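Local structure of glycoside transferase (Listeria monocytogenes, 6R2M) at residues S21-V26 against E58-V63. The protein is a glycoside hydrolase, probably acting on exopolysaccharide outside the cell, and may have transferase activity. Sequence-based numbering, arbitrary orientation.
Sequences SVQTYV and EYLVEV
Val22 lies over one face of the Tyr59 ring: its CG1 sits 4.1 Å from the centroid of that ring and 27° off the normal, which meets the criterion for a CH-pi contact. The other methyl, Val22 CG2, is on the same face but shifted outward, 3.2 Å from Tyr59 OH. Tyr59 reaches across because its CG stands anti to the backbone N, and CE2 and the hydroxyl end come nearest to Val22.

At the ring edge, in plane, Gln23 OE1 comes within 3.9 Å of Tyr59 CE2, the amide turned 76° from the ring. A bend at chi2 brings this amide round while Gln23 CG rests 3.5 Å from Leu60 CD2, the two chains running alongside with opposite headings. Val63 CG2 touches Gln23 NE2.

One water bridges the polar atoms, donating to Gln23 OE1 (2.6 Å), accepting from Val22 N (3.0 Å), and bonding Tyr59 OH (2.7 Å). It thereby satisfies an amide in the first turn of helix 21-29. Gln23 NE2 is held by Asp65 OD2 and Ser19 O, which fixes the amide's rotation, and Tyr59 OH also bonds Lys312 NZ.

Segments 21-26 and 58-62 run roughly antiparallel, 150° between their directions. With their axes no nearer than 11.3 Å, side chains and water make this buried helix-helix packing. Helix 301-312 packs against Val22 and Val63, and helix 66-79 lies against Leu60.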
loop_
_atom_site.group_PDB
_atom_site.type_symbol
_atom_site.label_atom_id
_atom_site.label_comp_id
_atom_site.label_asym_id
_atom_site.label_seq_id
_atom_site.Cartn_x
_atom_site.Cartn_y
_atom_site.Cartn_z
ATOM N N SER A 21 11.548 2.853 18.321
ATOM C CA SER A 21 11.801 1.418 18.418
ATOM C C SER A 21 11.692 0.728 17.063
ATOM O O SER A 21 12.469 -0.192 16.767
ATOM C CB SER A 21 10.835 0.793 19.425
ATOM O OG SER A 21 9.498 1.134 19.117
ATOM N N VAL A 22 10.726 1.137 16.232
ATOM C CA VAL A 22 10.596 0.536 14.909
ATOM C C VAL A 22 11.818 0.865 14.061
ATOM O O VAL A 22 12.378 -0.004 13.385
ATOM C CB VAL A 22 9.297 0.993 14.217
ATOM C CG1 VAL A 22 9.345 0.637 12.729
ATOM C CG2 VAL A 22 8.089 0.357 14.871
ATOM N N GLN A 23 12.249 2.131 14.084
ATOM C CA GLN A 23 13.445 2.531 13.342
ATOM C C GLN A 23 14.645 1.683 13.744
ATOM O O GLN A 23 15.396 1.203 12.887
ATOM C CB GLN A 23 13.736 4.019 13.575
ATOM C CG GLN A 23 12.621 4.951 13.097
ATOM C CD GLN A 23 11.658 5.342 14.219
ATOM O OE1 GLN A 23 11.024 4.487 14.835
ATOM N NE2 GLN A 23 11.550 6.636 14.481
ATOM N N THR A 24 14.838 1.489 15.053
ATOM C CA THR A 24 15.933 0.658 15.544
ATOM C C THR A 24 15.788 -0.774 15.059
ATOM O O THR A 24 16.760 -1.377 14.595
ATOM C CB THR A 24 15.970 0.711 17.067
ATOM O OG1 THR A 24 16.259 2.056 17.473
ATOM C CG2 THR A 24 17.049 -0.219 17.633
ATOM N N TYR A 25 14.563 -1.305 15.100
ATOM C CA TYR A 25 14.322 -2.678 14.672
ATOM C C TYR A 25 14.539 -2.835 13.171
ATOM O O TYR A 25 15.106 -3.837 12.719
ATOM C CB TYR A 25 12.905 -3.086 15.059
ATOM C CG TYR A 25 12.603 -4.525 14.779
ATOM C CD1 TYR A 25 12.901 -5.500 15.720
ATOM C CD2 TYR A 25 12.033 -4.921 13.576
ATOM C CE1 TYR A 25 12.636 -6.828 15.475
ATOM C CE2 TYR A 25 11.753 -6.263 13.318
ATOM C CZ TYR A 25 12.056 -7.205 14.291
ATOM O OH TYR A 25 11.808 -8.546 14.082
ATOM N N VAL A 26 14.127 -1.841 12.383
ATOM C CA VAL A 26 14.336 -1.920 10.941
ATOM C C VAL A 26 15.823 -1.864 10.611
ATOM O O VAL A 26 16.315 -2.620 9.765
ATOM C CB VAL A 26 13.547 -0.801 10.245
ATOM C CG1 VAL A 26 14.010 -0.649 8.782
ATOM C CG2 VAL A 26 12.047 -1.121 10.322
ATOM N N GLU A 58 6.141 6.331 4.941
ATOM C CA GLU A 58 4.828 6.615 5.508
ATOM C C GLU A 58 4.862 6.526 7.032
ATOM O O GLU A 58 4.369 7.423 7.734
ATOM C CB GLU A 58 3.814 5.639 4.906
ATOM C CG GLU A 58 2.401 5.841 5.363
ATOM C CD GLU A 58 1.429 4.924 4.632
ATOM O OE1 GLU A 58 1.747 4.490 3.502
ATOM O OE2 GLU A 58 0.339 4.649 5.177
ATOM N N TYR A 59 5.456 5.453 7.562
ATOM C CA TYR A 59 5.581 5.296 9.004
ATOM C C TYR A 59 6.362 6.450 9.626
ATOM O O TYR A 59 5.974 6.975 10.672
ATOM C CB TYR A 59 6.252 3.954 9.334
ATOM C CG TYR A 59 6.401 3.751 10.819
ATOM C CD1 TYR A 59 5.344 3.239 11.570
ATOM C CD2 TYR A 59 7.565 4.125 11.480
ATOM C CE1 TYR A 59 5.452 3.065 12.932
ATOM C CE2 TYR A 59 7.690 3.959 12.861
ATOM C CZ TYR A 59 6.628 3.432 13.578
ATOM O OH TYR A 59 6.728 3.287 14.958
ATOM N N LEU A 60 7.465 6.861 8.993
ATOM C CA LEU A 60 8.326 7.876 9.587
ATOM C C LEU A 60 7.639 9.230 9.676
ATOM O O LEU A 60 7.893 9.981 10.620
ATOM C CB LEU A 60 9.628 7.972 8.787
ATOM C CG LEU A 60 10.423 6.673 8.889
ATOM C CD1 LEU A 60 11.525 6.692 7.863
ATOM C CD2 LEU A 60 10.982 6.385 10.308
ATOM N N VAL A 61 6.763 9.558 8.721
ATOM C CA VAL A 61 5.968 10.778 8.856
ATOM C C VAL A 61 5.017 10.651 10.034
ATOM O O VAL A 61 4.855 11.595 10.823
ATOM C CB VAL A 61 5.215 11.084 7.549
ATOM C CG1 VAL A 61 4.268 12.285 7.742
ATOM C CG2 VAL A 61 6.191 11.372 6.434
ATOM N N GLU A 62 4.397 9.475 10.191
ATOM C CA GLU A 62 3.436 9.275 11.269
ATOM C C GLU A 62 4.089 9.449 12.638
ATOM O O GLU A 62 3.470 9.999 13.557
ATOM C CB GLU A 62 2.787 7.888 11.146
ATOM C CG GLU A 62 1.735 7.585 12.195
ATOM C CD GLU A 62 0.548 8.539 12.151
ATOM O OE1 GLU A 62 0.210 9.054 11.058
ATOM O OE2 GLU A 62 -0.050 8.767 13.229
ATOM N N VAL A 63 5.340 9.013 12.793
ATOM C CA VAL A 63 6.024 9.109 14.085
ATOM C C VAL A 63 6.920 10.345 14.177
ATOM O O VAL A 63 7.710 10.463 15.118
ATOM C CB VAL A 63 6.816 7.828 14.424
ATOM C CG1 VAL A 63 5.877 6.627 14.489
ATOM C CG2 VAL A 63 7.963 7.562 13.433
HETATM O O HOH W 1 9.023 3.638 16.348
#